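Local coordinates for malonyl CoA-acyl carrier protein transacylase (Burkholderia pseudomallei, PDB 3G87) that probably transfers the malonyl group from malonyl-CoA to holo acyl carrier protein, releasing free coenzyme A, at residues E119-A124 with K198-A203; A24-F29 with S43-C48; L6-F11 with I269-L274. All blocks are in the same frame, centred on the assembly; numbering follows the deposited sequence.

Interaction 1 (E119-A124 with K198-A203); sequences ELMSQA and KFMRPA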
ATOM      1  N   GLU A 119      -7.759  10.180   6.947  1.00 21.38           N
ATOM      2  CA  GLU A 119      -9.001  10.712   7.533  1.00 21.11           C
ATOM      3  C   GLU A 119     -10.236  10.314   6.744  1.00 21.01           C
ATOM      4  O   GLU A 119     -11.180   9.787   7.347  1.00 21.27           O
ATOM      5  CB  GLU A 119      -8.937  12.230   7.703  1.00 20.59           C
ATOM      6  CG  GLU A 119     -10.246  12.843   8.130  1.00 22.26           C
ATOM      7  CD  GLU A 119     -10.799  12.292   9.452  1.00 23.99           C
ATOM      8  OE1 GLU A 119     -10.005  11.917  10.325  1.00 24.50           O
ATOM      9  OE2 GLU A 119     -12.047  12.235   9.629  1.00 24.71           O
ATOM     10  N   LEU A 120     -10.245  10.523   5.416  1.00 20.47           N
ATOM     11  CA  LEU A 120     -11.451  10.159   4.639  1.00 20.55           C
ATOM     12  C   LEU A 120     -11.725   8.639   4.672  1.00 22.39           C
ATOM     13  O   LEU A 120     -12.887   8.177   4.876  1.00 22.88           O
ATOM     14  CB  LEU A 120     -11.377  10.634   3.182  1.00 19.19           C
ATOM     15  CG  LEU A 120     -11.213  12.134   2.991  1.00 20.35           C
ATOM     16  CD1 LEU A 120     -10.566  12.426   1.627  1.00 16.94           C
ATOM     17  CD2 LEU A 120     -12.554  12.852   3.141  1.00 18.60           C
ATOM     18  N   MET A 121     -10.682   7.846   4.446  1.00 21.92           N
ATOM     19  CA  MET A 121     -10.889   6.428   4.451  1.00 22.72           C
ATOM     20  C   MET A 121     -11.439   5.957   5.804  1.00 23.50           C
ATOM     21  O   MET A 121     -12.302   5.084   5.849  1.00 23.89           O
ATOM     22  CB  MET A 121      -9.617   5.682   4.047  1.00 22.17           C
ATOM     23  CG  MET A 121      -9.371   5.762   2.542  1.00 19.69           C
ATOM     24  SD  MET A 121      -7.761   5.131   2.073  1.00 23.53           S
ATOM     25  CE  MET A 121      -7.697   3.470   2.858  1.00 24.35           C
ATOM     26  N   SER A 122     -11.031   6.577   6.889  1.00 23.89           N
ATOM     27  CA  SER A 122     -11.578   6.287   8.205  1.00 23.67           C
ATOM     28  C   SER A 122     -13.051   6.577   8.467  1.00 24.00           C
ATOM     29  O   SER A 122     -13.585   6.060   9.372  1.00 23.69           O
ATOM     30  CB  SER A 122     -10.719   6.894   9.294  1.00 23.76           C
ATOM     31  OG  SER A 122     -11.144   8.145   9.708  1.00 23.76           O
ATOM     32  N   GLN A 123     -13.667   7.394   7.653  1.00 24.26           N
ATOM     33  CA  GLN A 123     -15.063   7.741   7.722  1.00 24.50           C
ATOM     34  C   GLN A 123     -15.970   6.686   7.167  1.00 27.03           C
ATOM     35  O   GLN A 123     -17.098   6.637   7.528  1.00 27.77           O
ATOM     36  CB  GLN A 123     -15.323   9.081   7.003  1.00 23.40           C
ATOM     37  CG  GLN A 123     -14.645  10.239   7.648  1.00 17.98           C
ATOM     38  CD  GLN A 123     -14.572  11.496   6.857  1.00 17.93           C
ATOM     39  OE1 GLN A 123     -15.206  11.663   5.875  1.00 21.05           O
ATOM     40  NE2 GLN A 123     -13.831  12.406   7.338  1.00 14.82           N
ATOM     41  N   ALA A 124     -15.471   5.835   6.284  1.00 28.48           N
ATOM     42  CA  ALA A 124     -16.202   4.700   5.773  1.00 30.65           C
ATOM     43  C   ALA A 124     -16.717   3.801   6.877  1.00 31.93           C
ATOM     44  O   ALA A 124     -15.966   3.289   7.622  1.00 31.92           O
ATOM     45  CB  ALA A 124     -15.336   3.889   4.823  1.00 30.50           C
ATOM     46  N   LYS A 198     -15.804   0.070  -4.668  1.00 24.88           N
ATOM     47  CA  LYS A 198     -16.751   1.155  -4.991  1.00 26.34           C
ATOM     48  C   LYS A 198     -17.259   1.943  -3.781  1.00 25.88           C
ATOM     49  O   LYS A 198     -17.795   3.018  -3.958  1.00 26.74           O
ATOM     50  CB  LYS A 198     -17.976   0.596  -5.720  1.00 27.13           C
ATOM     51  CG  LYS A 198     -18.794  -0.446  -4.901  1.00 28.69           C
ATOM     52  CD  LYS A 198     -20.053  -0.903  -5.687  1.00 34.43           C
ATOM     53  CE  LYS A 198     -20.559  -2.242  -5.118  1.00 37.58           C
ATOM     54  NZ  LYS A 198     -21.795  -2.756  -5.814  1.00 40.46           N
ATOM     55  N   PHE A 199     -17.141   1.388  -2.579  1.00 25.60           N
ATOM     56  CA  PHE A 199     -17.554   2.110  -1.378  1.00 26.64           C
ATOM     57  C   PHE A 199     -16.651   3.309  -1.071  1.00 27.09           C
ATOM     58  O   PHE A 199     -17.068   4.240  -0.392  1.00 28.29           O
ATOM     59  CB  PHE A 199     -17.823   1.156  -0.182  1.00 25.99           C
ATOM     60  CG  PHE A 199     -18.915   0.135  -0.486  1.00 27.87           C
ATOM     61  CD1 PHE A 199     -20.266   0.496  -0.422  1.00 28.65           C
ATOM     62  CD2 PHE A 199     -18.594  -1.147  -0.956  1.00 28.46           C
ATOM     63  CE1 PHE A 199     -21.292  -0.411  -0.755  1.00 26.61           C
ATOM     64  CE2 PHE A 199     -19.605  -2.057  -1.278  1.00 28.70           C
ATOM     65  CZ  PHE A 199     -20.962  -1.683  -1.165  1.00 28.65           C
ATOM     66  N   MET A 200     -15.448   3.313  -1.608  1.00 27.05           N
ATOM     67  CA  MET A 200     -14.469   4.346  -1.429  1.00 25.88           C
ATOM     68  C   MET A 200     -14.584   5.498  -2.387  1.00 24.76           C
ATOM     69  O   MET A 200     -13.853   6.428  -2.301  1.00 25.25           O
ATOM     70  CB  MET A 200     -13.076   3.755  -1.488  1.00 25.29           C
ATOM     71  CG  MET A 200     -12.702   2.974  -0.292  1.00 27.44           C
ATOM     72  SD  MET A 200     -13.018   3.681   1.311  1.00 33.16           S
ATOM     73  CE  MET A 200     -14.269   2.645   1.710  1.00 26.77           C
ATOM     74  N   ARG A 201     -15.524   5.415  -3.287  1.00 23.18           N
ATOM     75  CA  ARG A 201     -15.752   6.481  -4.213  1.00 23.15           C
ATOM     76  C   ARG A 201     -15.883   7.887  -3.609  1.00 21.05           C
ATOM     77  O   ARG A 201     -15.328   8.772  -4.113  1.00 20.42           O
ATOM     78  CB  ARG A 201     -16.917   6.180  -5.100  1.00 23.19           C
ATOM     79  CG  ARG A 201     -16.467   5.738  -6.374  1.00 31.93           C
ATOM     80  CD  ARG A 201     -17.559   5.179  -7.200  1.00 41.96           C
ATOM     81  NE  ARG A 201     -17.373   3.802  -7.555  1.00 52.21           N
ATOM     82  CZ  ARG A 201     -16.369   3.324  -8.283  1.00 58.30           C
ATOM     83  NH1 ARG A 201     -15.429   4.144  -8.740  1.00 59.71           N
ATOM     84  NH2 ARG A 201     -16.306   2.024  -8.560  1.00 57.44           N
ATOM     85  N   PRO A 202     -16.618   8.060  -2.540  1.00 20.26           N
ATOM     86  CA  PRO A 202     -16.725   9.375  -1.950  1.00 21.32           C
ATOM     87  C   PRO A 202     -15.425   9.912  -1.336  1.00 21.87           C
ATOM     88  O   PRO A 202     -15.154  11.060  -1.544  1.00 22.98           O
ATOM     89  CB  PRO A 202     -17.863   9.219  -0.964  1.00 20.68           C
ATOM     90  CG  PRO A 202     -18.584   8.182  -1.435  1.00 20.08           C
ATOM     91  CD  PRO A 202     -17.736   7.234  -2.112  1.00 20.19           C
ATOM     92  N   ALA A 203     -14.638   9.063  -0.697  1.00 21.57           N
ATOM     93  CA  ALA A 203     -13.315   9.397  -0.253  1.00 20.55           C
ATOM     94  C   ALA A 203     -12.441   9.782  -1.417  1.00 21.23           C
ATOM     95  O   ALA A 203     -11.740  10.750  -1.337  1.00 20.55           O
ATOM     96  CB  ALA A 203     -12.701   8.273   0.500  1.00 19.12           C
TER
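No flat group takes part where Leu120, Met121 and Ala124 meet Met200 and Ala203. The ring of Phe199 carries Lys198 CG on one face, offset toward the rim, and Gln123 NE2 donates to Glu119 OE2, which lies in the amide plane and uses its anti lone pair; both pairs stay within one segment. The contact itself is apolar helix-to-helix packing between the C-terminal end of helix 107-123 and the start of helix 201-211, with the 3-10 turn 198-200 that leads into it. The chain between them forms the four-stranded antiparallel sheet with two helices, consistent with the ferredoxin-like small subdomain of malonyl transacylases, so the packing closes the two ends of that excursion against each other.

The backbones come nearest at Leu120 and Ala203, whose CA atoms are 5.3 Å apart. Their side chains meet CB to CB: Leu120 CB is 3.8 Å from Ala203 CB, and Leu120 CD1 lies 3.6 Å from Ala203 O. The rest of Leu120 continues along helix 201-211 to Ala206 and Phe207. No hydrogen bond crosses; Ser122 OG instead binds back to Glu119 O, 2.9 Å away.

On the other flank the sulfur of Met200 faces Met121, with Met121 CG 4.4 Å from Met200 SD, a loose contact, and both methionines also touch Phe195. Met200 is bent at chi2 (-47°) and again at chi3 (109°), which turns its terminal methyl toward the residue just after helix 107-123: Met200 CE sits 3.5 Å from Ala124 CB.

Interaction 2 (A24-F29 with S43-C48); sequences ALFDRF and SIRALC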
ATOM      1  N   ALA A  24      14.833   4.153  16.537  1.00 22.60           N
ATOM      2  CA  ALA A  24      15.797   5.208  16.684  1.00 23.06           C
ATOM      3  C   ALA A  24      15.887   6.119  15.490  1.00 23.40           C
ATOM      4  O   ALA A  24      16.411   7.172  15.582  1.00 23.26           O
ATOM      5  CB  ALA A  24      17.094   4.653  17.022  1.00 24.19           C
ATOM      6  N   LEU A  25      15.311   5.699  14.377  1.00 23.15           N
ATOM      7  CA  LEU A  25      15.151   6.546  13.220  1.00 22.12           C
ATOM      8  C   LEU A  25      14.490   7.860  13.495  1.00 21.48           C
ATOM      9  O   LEU A  25      14.772   8.781  12.841  1.00 22.30           O
ATOM     10  CB  LEU A  25      14.345   5.863  12.166  1.00 21.19           C
ATOM     11  CG  LEU A  25      15.030   4.771  11.364  1.00 24.24           C
ATOM     12  CD1 LEU A  25      14.013   4.054  10.556  1.00 20.05           C
ATOM     13  CD2 LEU A  25      16.104   5.357  10.506  1.00 19.96           C
ATOM     14  N   PHE A  26      13.590   7.927  14.446  1.00 19.94           N
ATOM     15  CA  PHE A  26      12.906   9.164  14.745  1.00 20.32           C
ATOM     16  C   PHE A  26      13.794  10.268  15.254  1.00 20.65           C
ATOM     17  O   PHE A  26      13.652  11.349  14.879  1.00 21.95           O
ATOM     18  CB  PHE A  26      11.740   8.953  15.713  1.00 19.09           C
ATOM     19  CG  PHE A  26      10.550   8.349  15.077  1.00 17.70           C
ATOM     20  CD1 PHE A  26      10.193   7.067  15.326  1.00 14.58           C
ATOM     21  CD2 PHE A  26       9.810   9.052  14.210  1.00 13.88           C
ATOM     22  CE1 PHE A  26       9.146   6.544  14.709  1.00 15.95           C
ATOM     23  CE2 PHE A  26       8.798   8.521  13.638  1.00 11.64           C
ATOM     24  CZ  PHE A  26       8.454   7.280  13.870  1.00 12.55           C
ATOM     25  N   ASP A  27      14.673   9.958  16.154  1.00 20.97           N
ATOM     26  CA  ASP A  27      15.668  10.898  16.662  1.00 22.20           C
ATOM     27  C   ASP A  27      16.799  11.115  15.654  1.00 22.81           C
ATOM     28  O   ASP A  27      17.319  12.224  15.583  1.00 24.54           O
ATOM     29  CB  ASP A  27      16.295  10.369  17.956  1.00 22.57           C
ATOM     30  CG  ASP A  27      15.348  10.412  19.150  1.00 22.58           C
ATOM     31  OD1 ASP A  27      14.449  11.293  19.248  1.00 21.33           O
ATOM     32  OD2 ASP A  27      15.548   9.538  20.009  1.00 26.73           O
ATOM     33  N   ARG A  28      17.202  10.081  14.897  1.00 21.53           N
ATOM     34  CA  ARG A  28      18.180  10.286  13.840  1.00 21.12           C
ATOM     35  C   ARG A  28      17.711  11.369  12.897  1.00 20.56           C
ATOM     36  O   ARG A  28      18.516  12.213  12.491  1.00 21.10           O
ATOM     37  CB  ARG A  28      18.445   8.997  13.050  1.00 21.17           C
ATOM     38  CG  ARG A  28      19.379   9.206  11.837  1.00 22.80           C
ATOM     39  CD  ARG A  28      19.568   7.874  11.046  1.00 23.31           C
ATOM     40  NE  ARG A  28      20.435   8.098   9.892  1.00 20.27           N
ATOM     41  CZ  ARG A  28      21.023   7.144   9.179  1.00 21.59           C
ATOM     42  NH1 ARG A  28      20.819   5.865   9.488  1.00 17.90           N
ATOM     43  NH2 ARG A  28      21.826   7.474   8.160  1.00 20.06           N
ATOM     44  N   PHE A  29      16.415  11.360  12.578  1.00 19.50           N
ATOM     45  CA  PHE A  29      15.814  12.322  11.644  1.00 19.72           C
ATOM     46  C   PHE A  29      14.964  13.311  12.420  1.00 19.99           C
ATOM     47  O   PHE A  29      13.818  13.586  12.083  1.00 21.06           O
ATOM     48  CB  PHE A  29      15.027  11.596  10.525  1.00 19.07           C
ATOM     49  CG  PHE A  29      15.933  10.878   9.546  1.00 18.99           C
ATOM     50  CD1 PHE A  29      16.067   9.512   9.574  1.00 17.10           C
ATOM     51  CD2 PHE A  29      16.728  11.595   8.640  1.00 19.80           C
ATOM     52  CE1 PHE A  29      16.945   8.839   8.675  1.00 14.85           C
ATOM     53  CE2 PHE A  29      17.624  10.936   7.786  1.00 17.76           C
ATOM     54  CZ  PHE A  29      17.728   9.560   7.810  1.00 11.71           C
ATOM     55  N   SER A  43       2.443  13.399  18.456  1.00 20.61           N
ATOM     56  CA  SER A  43       3.793  12.874  18.310  1.00 19.14           C
ATOM     57  C   SER A  43       3.779  11.616  17.459  1.00 18.08           C
ATOM     58  O   SER A  43       3.139  10.645  17.813  1.00 17.75           O
ATOM     59  CB  SER A  43       4.419  12.551  19.666  1.00 20.25           C
ATOM     60  OG  SER A  43       5.777  12.091  19.495  1.00 19.58           O
ATOM     61  N   ILE A  44       4.477  11.646  16.334  1.00 17.00           N
ATOM     62  CA  ILE A  44       4.543  10.505  15.466  1.00 16.05           C
ATOM     63  C   ILE A  44       5.364   9.390  16.135  1.00 16.55           C
ATOM     64  O   ILE A  44       5.114   8.189  15.937  1.00 15.67           O
ATOM     65  CB  ILE A  44       5.083  10.943  14.051  1.00 16.30           C
ATOM     66  CG1 ILE A  44       5.010   9.802  13.037  1.00 15.52           C
ATOM     67  CG2 ILE A  44       6.515  11.391  14.097  1.00 16.44           C
ATOM     68  CD1 ILE A  44       3.611   9.212  12.781  1.00 19.65           C
ATOM     69  N   ARG A  45       6.346   9.797  16.952  1.00 17.00           N
ATOM     70  CA  ARG A  45       7.265   8.823  17.554  1.00 16.98           C
ATOM     71  C   ARG A  45       6.533   8.051  18.634  1.00 17.20           C
ATOM     72  O   ARG A  45       6.714   6.849  18.757  1.00 16.75           O
ATOM     73  CB  ARG A  45       8.527   9.500  18.147  1.00 16.92           C
ATOM     74  CG  ARG A  45       9.516   8.455  18.711  1.00 13.15           C
ATOM     75  CD  ARG A  45      10.552   9.088  19.645  1.00 17.71           C
ATOM     76  NE  ARG A  45      11.540   8.099  20.038  1.00 18.78           N
ATOM     77  CZ  ARG A  45      11.400   7.217  21.005  1.00 19.52           C
ATOM     78  NH1 ARG A  45      10.312   7.227  21.761  1.00 18.47           N
ATOM     79  NH2 ARG A  45      12.389   6.330  21.216  1.00 21.64           N
ATOM     80  N   ALA A  46       5.733   8.764  19.430  1.00 18.19           N
ATOM     81  CA  ALA A  46       4.947   8.149  20.482  1.00 18.41           C
ATOM     82  C   ALA A  46       3.981   7.138  19.850  1.00 18.81           C
ATOM     83  O   ALA A  46       3.890   6.004  20.306  1.00 19.44           O
ATOM     84  CB  ALA A  46       4.186   9.204  21.249  1.00 17.72           C
ATOM     85  N   LEU A  47       3.281   7.539  18.796  1.00 18.23           N
ATOM     86  CA  LEU A  47       2.269   6.676  18.183  1.00 17.78           C
ATOM     87  C   LEU A  47       2.935   5.385  17.717  1.00 18.49           C
ATOM     88  O   LEU A  47       2.395   4.276  17.924  1.00 18.48           O
ATOM     89  CB  LEU A  47       1.609   7.422  17.002  1.00 16.45           C
ATOM     90  CG  LEU A  47       0.744   6.585  16.012  1.00 16.59           C
ATOM     91  CD1 LEU A  47      -0.587   6.106  16.629  1.00 12.64           C
ATOM     92  CD2 LEU A  47       0.425   7.351  14.759  1.00 12.48           C
ATOM     93  N   CYS A  48       4.126   5.535  17.105  1.00 19.17           N
ATOM     94  CA  CYS A  48       4.897   4.397  16.543  1.00 19.53           C
ATOM     95  C   CYS A  48       5.650   3.452  17.526  1.00 20.40           C
ATOM     96  O   CYS A  48       5.563   2.169  17.427  1.00 19.74           O
ATOM     97  CB  CYS A  48       5.860   4.900  15.449  1.00 19.64           C
ATOM     98  SG  CYS A  48       5.043   5.482  13.893  1.00 19.38           S
TER
HETATM   99  O   HOH W   1      13.898   7.541  18.134  1.00 14.62           O
HETATM  100  O   HOH W   2      15.155   6.205  20.131  1.00 28.60           O
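The aromatic ring of Phe26 lies with its face on a backbone carbon: Arg45 CA stands 3.9 Å from the centroid of the Phe26 ring and only 4° off the ring normal. This is a CH-pi contact made by the helix itself, between the short helix 25-28 and the first turns of helix 44-50. Arg45 CB also lies over that face. Two further side chains approach obliquely: Ile44 CG2 is 3.7 Å from Phe26 CE2, and Cys48 CB is 3.7 Å from Phe26 CE1. Cys48 SG makes an oblique sulfur-aromatic contact, 73° off the normal, nearest to Phe26 CZ.

Arg45 has CG opposite its own N (chi1 -177°) and runs extended to NE, so its methylenes pass alongside Phe26 CB and CG while the guanidinium emerges beyond them. It reaches Asp27 through water. One water accepts from Arg45 NE at 3.1 Å and from Asp27 N at 3.2 Å; a second accepts from Arg45 NH2 at 3.0 Å and gives a weak bond to Asp27 OD2. Both waters lie at the guanidinium edge, in its plane. Asp27 OD2, 4.3 Å from Arg45 NE, is well out of that plane, so no N-H points at it and any direct attraction is probably electrostatic only.

Around this pair the helices are closely linked. Ile44 also packs on Thr33 and Ala36 of helix 30-40, the connecting helix. On helix 59-81, Leu25 rests on Thr73 and Ala76, and Phe29 on Leu72, while Arg28 forms salt bridges to Glu79 and Asp80.

Interaction 3 (L6-F11 with I269-L274); sequences LNTFMF and IEFTEL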
ATOM      1  N   LEU A   6      19.558  -4.263 -11.505  1.00 29.96           N
ATOM      2  CA  LEU A   6      18.507  -3.222 -11.374  1.00 26.65           C
ATOM      3  C   LEU A   6      17.857  -3.340 -10.014  1.00 25.52           C
ATOM      4  O   LEU A   6      17.535  -4.440  -9.608  1.00 25.87           O
ATOM      5  CB  LEU A   6      17.424  -3.399 -12.408  1.00 25.43           C
ATOM      6  CG  LEU A   6      17.687  -3.110 -13.868  1.00 24.97           C
ATOM      7  CD1 LEU A   6      16.612  -3.769 -14.706  1.00 21.23           C
ATOM      8  CD2 LEU A   6      17.670  -1.596 -14.110  1.00 25.63           C
ATOM      9  N   ASN A   7      17.656  -2.223  -9.307  1.00 24.34           N
ATOM     10  CA  ASN A   7      17.116  -2.254  -7.936  1.00 21.91           C
ATOM     11  C   ASN A   7      15.739  -1.559  -7.810  1.00 20.85           C
ATOM     12  O   ASN A   7      15.594  -0.389  -8.172  1.00 20.28           O
ATOM     13  CB  ASN A   7      18.134  -1.580  -7.049  1.00 21.58           C
ATOM     14  CG  ASN A   7      17.871  -1.754  -5.551  1.00 22.51           C
ATOM     15  OD1 ASN A   7      16.987  -2.494  -5.084  1.00 23.87           O
ATOM     16  ND2 ASN A   7      18.696  -1.069  -4.776  1.00 20.97           N
ATOM     17  N   THR A   8      14.778  -2.275  -7.287  1.00 18.55           N
ATOM     18  CA  THR A   8      13.476  -1.764  -6.962  1.00 17.94           C
ATOM     19  C   THR A   8      13.295  -1.495  -5.477  1.00 17.22           C
ATOM     20  O   THR A   8      13.378  -2.357  -4.714  1.00 16.35           O
ATOM     21  CB  THR A   8      12.346  -2.707  -7.410  1.00 17.43           C
ATOM     22  OG1 THR A   8      12.413  -2.918  -8.799  1.00 18.92           O
ATOM     23  CG2 THR A   8      11.077  -2.120  -7.117  1.00 16.83           C
ATOM     24  N   PHE A   9      13.060  -0.267  -5.106  1.00 16.58           N
ATOM     25  CA  PHE A   9      12.668   0.061  -3.756  1.00 16.39           C
ATOM     26  C   PHE A   9      11.145  -0.046  -3.638  1.00 16.12           C
ATOM     27  O   PHE A   9      10.422   0.440  -4.444  1.00 15.86           O
ATOM     28  CB  PHE A   9      13.150   1.453  -3.304  1.00 17.31           C
ATOM     29  CG  PHE A   9      14.644   1.602  -3.067  1.00 18.46           C
ATOM     30  CD1 PHE A   9      15.545   0.631  -3.360  1.00 19.69           C
ATOM     31  CD2 PHE A   9      15.129   2.752  -2.539  1.00 23.80           C
ATOM     32  CE1 PHE A   9      16.867   0.804  -3.143  1.00 20.88           C
ATOM     33  CE2 PHE A   9      16.453   2.919  -2.300  1.00 25.79           C
ATOM     34  CZ  PHE A   9      17.327   1.921  -2.626  1.00 23.22           C
ATOM     35  N   MET A  10      10.710  -0.744  -2.617  1.00 15.26           N
ATOM     36  CA  MET A  10       9.335  -1.043  -2.340  1.00 14.96           C
ATOM     37  C   MET A  10       8.908  -0.752  -0.908  1.00 14.80           C
ATOM     38  O   MET A  10       9.628  -0.978  -0.010  1.00 15.17           O
ATOM     39  CB  MET A  10       8.955  -2.451  -2.826  1.00 15.02           C
ATOM     40  CG  MET A  10       9.503  -3.643  -2.114  1.00 13.02           C
ATOM     41  SD  MET A  10       9.161  -5.129  -2.949  1.00 16.41           S
ATOM     42  CE  MET A  10       9.715  -6.270  -1.799  1.00  7.19           C
ATOM     43  N   PHE A  11       7.734  -0.193  -0.746  1.00 14.54           N
ATOM     44  CA  PHE A  11       7.222   0.311   0.520  1.00 14.18           C
ATOM     45  C   PHE A  11       5.915  -0.334   0.939  1.00 14.74           C
ATOM     46  O   PHE A  11       5.019  -0.356   0.202  1.00 15.57           O
ATOM     47  CB  PHE A  11       7.090   1.820   0.459  1.00 14.66           C
ATOM     48  CG  PHE A  11       8.312   2.505  -0.035  1.00 16.74           C
ATOM     49  CD1 PHE A  11       9.271   2.941   0.833  1.00 15.24           C
ATOM     50  CD2 PHE A  11       8.512   2.687  -1.379  1.00 16.84           C
ATOM     51  CE1 PHE A  11      10.359   3.535   0.385  1.00 15.71           C
ATOM     52  CE2 PHE A  11       9.618   3.259  -1.827  1.00 18.02           C
ATOM     53  CZ  PHE A  11      10.533   3.712  -0.946  1.00 17.26           C
ATOM     54  N   ILE A 269      17.218  -8.392 -11.534  1.00 22.78           N
ATOM     55  CA  ILE A 269      16.416  -7.459 -10.728  1.00 19.70           C
ATOM     56  C   ILE A 269      16.255  -7.925  -9.260  1.00 19.87           C
ATOM     57  O   ILE A 269      16.000  -9.095  -8.971  1.00 18.91           O
ATOM     58  CB  ILE A 269      15.050  -7.158 -11.366  1.00 19.48           C
ATOM     59  CG1 ILE A 269      14.353  -6.008 -10.642  1.00 18.01           C
ATOM     60  CG2 ILE A 269      14.141  -8.415 -11.523  1.00 13.29           C
ATOM     61  CD1 ILE A 269      13.505  -5.174 -11.605  1.00 22.16           C
ATOM     62  N   GLU A 270      16.477  -6.998  -8.340  1.00 18.70           N
ATOM     63  CA  GLU A 270      16.225  -7.254  -6.916  1.00 18.37           C
ATOM     64  C   GLU A 270      15.212  -6.234  -6.352  1.00 16.61           C
ATOM     65  O   GLU A 270      14.992  -5.179  -6.948  1.00 16.21           O
ATOM     66  CB  GLU A 270      17.535  -7.189  -6.137  1.00 17.05           C
ATOM     67  CG  GLU A 270      18.174  -5.828  -6.217  1.00 20.12           C
ATOM     68  CD  GLU A 270      19.296  -5.623  -5.216  1.00 26.01           C
ATOM     69  OE1 GLU A 270      19.213  -6.110  -4.065  1.00 29.77           O
ATOM     70  OE2 GLU A 270      20.257  -4.931  -5.579  1.00 29.28           O
ATOM     71  N   PHE A 271      14.663  -6.548  -5.185  1.00 16.36           N
ATOM     72  CA  PHE A 271      13.590  -5.809  -4.517  1.00 16.46           C
ATOM     73  C   PHE A 271      13.938  -5.499  -3.071  1.00 17.73           C
ATOM     74  O   PHE A 271      14.161  -6.383  -2.226  1.00 19.02           O
ATOM     75  CB  PHE A 271      12.259  -6.584  -4.599  1.00 14.43           C
ATOM     76  CG  PHE A 271      11.792  -6.800  -6.023  1.00 15.37           C
ATOM     77  CD1 PHE A 271      10.946  -5.891  -6.649  1.00 11.49           C
ATOM     78  CD2 PHE A 271      12.234  -7.915  -6.755  1.00 14.31           C
ATOM     79  CE1 PHE A 271      10.581  -6.102  -7.974  1.00 10.48           C
ATOM     80  CE2 PHE A 271      11.878  -8.103  -8.063  1.00  9.37           C
ATOM     81  CZ  PHE A 271      11.038  -7.196  -8.653  1.00 12.29           C
ATOM     82  N   THR A 272      14.002  -4.229  -2.757  1.00 18.73           N
ATOM     83  CA  THR A 272      14.413  -3.880  -1.431  1.00 18.47           C
ATOM     84  C   THR A 272      13.210  -3.275  -0.712  1.00 17.90           C
ATOM     85  O   THR A 272      12.755  -2.205  -1.109  1.00 17.04           O
ATOM     86  CB  THR A 272      15.526  -2.877  -1.484  1.00 19.92           C
ATOM     87  OG1 THR A 272      16.575  -3.348  -2.366  1.00 22.00           O
ATOM     88  CG2 THR A 272      16.062  -2.594  -0.022  1.00 21.40           C
ATOM     89  N   GLU A 273      12.732  -3.952   0.336  1.00 15.60           N
ATOM     90  CA  GLU A 273      11.613  -3.470   1.097  1.00 15.81           C
ATOM     91  C   GLU A 273      12.084  -2.443   2.069  1.00 17.16           C
ATOM     92  O   GLU A 273      12.953  -2.734   2.944  1.00 16.45           O
ATOM     93  CB  GLU A 273      10.912  -4.599   1.863  1.00 15.48           C
ATOM     94  CG  GLU A 273       9.605  -4.200   2.560  1.00 12.98           C
ATOM     95  CD  GLU A 273       8.738  -5.420   2.894  1.00 17.81           C
ATOM     96  OE1 GLU A 273       9.258  -6.562   2.778  1.00 19.86           O
ATOM     97  OE2 GLU A 273       7.543  -5.280   3.259  1.00 15.22           O
ATOM     98  N   LEU A 274      11.524  -1.235   1.931  1.00 16.23           N
ATOM     99  CA  LEU A 274      11.905  -0.164   2.838  1.00 16.02           C
ATOM    100  C   LEU A 274      10.762   0.246   3.806  1.00 16.58           C
ATOM    101  O   LEU A 274       9.842   0.977   3.448  1.00 15.57           O
ATOM    102  CB  LEU A 274      12.452   1.001   2.028  1.00 15.46           C
ATOM    103  CG  LEU A 274      13.772   0.558   1.378  1.00 15.22           C
ATOM    104  CD1 LEU A 274      14.292   1.567   0.348  1.00 11.93           C
ATOM    105  CD2 LEU A 274      14.863   0.326   2.434  1.00 16.76           C
TER
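Strands 6-11 and 269-273 are parallel neighbours in the four-stranded sheet of the large subdomain, an alpha/beta core of the kind known from acyltransferases, where 269-273 is the outermost strand on its side within the chain. Their N-to-C directions differ by 29°, and the pairing runs from Leu6-Ile269 to Met10-Glu273. Five backbone bonds alternate in the parallel manner: Glu270 N to Leu6 O, Thr8 N to Glu270 O, Thr272 N to Thr8 O, Met10 N to Thr272 O and Leu274 N to Met10 O, all between 2.7 and 3.0 Å.

On the face bearing Thr8, Met10 and Phe271, no side-chain hydrogen bond crosses between the strands. Thr8 CB touches Phe271 CD1 at 3.6 Å, the two side chains lying side by side. Met10 leaves its backbone with CG between N and the carbonyl carbon (chi1 70°) and then extends; SD and CE pass across Phe271 CB at about a right angle, and SD also makes an oblique Met-aromatic contact with the ring. Helix 279-289 covers both residues. Thr8 OG1 is buried among Ile269 CD1 and Phe271 CE1 with no polar partner in the model.

The opposite face is more polar. Thr272 OG1 donates to Asn7 OD1 at 2.9 Å, in the carbonyl plane on a lone pair, while the Glu270 carboxylate stacks across the Asn7 amide, their planes 23° apart. Asn7 OD1 also meets the edge of the Phe9 ring.

At the strand end Phe11 CE1 is 3.7 Å from Leu274 CB, with Leu274 O oblique to the ring. Phe11 also touches the turn at the end of strand 87-90, whose GxSxG sequence (Gly90, Ser92, Gly94) is consistent with a nucleophile elbow. Leu274 CD1 makes a CH-pi contact over one face of Phe9, 3.6 Å from the Phe9 ring centroid.

Interaction 3 is buried sheet core, interaction 2 a buried helix pairing with a wetter charged rim, and interaction 1 a smaller, partly buried join. Their chemistry follows: interaction 3 is carried by backbone bonds, one side-chain hydrogen bond and packing on both faces, interaction 2 by a ring face and hydrogen bonds through two waters between Arg45 and Asp27, interaction 1 mainly by alkyl groups and methionine side chains. Interactions 1 and 2 both lie within the long loop that interaction 3 closes, and occur in series along the chain. None touches another; interactions 2 and 3 come nearest, about 8 Å between nearest atoms, and helix 59-81 borders all three, receiving side chains from each.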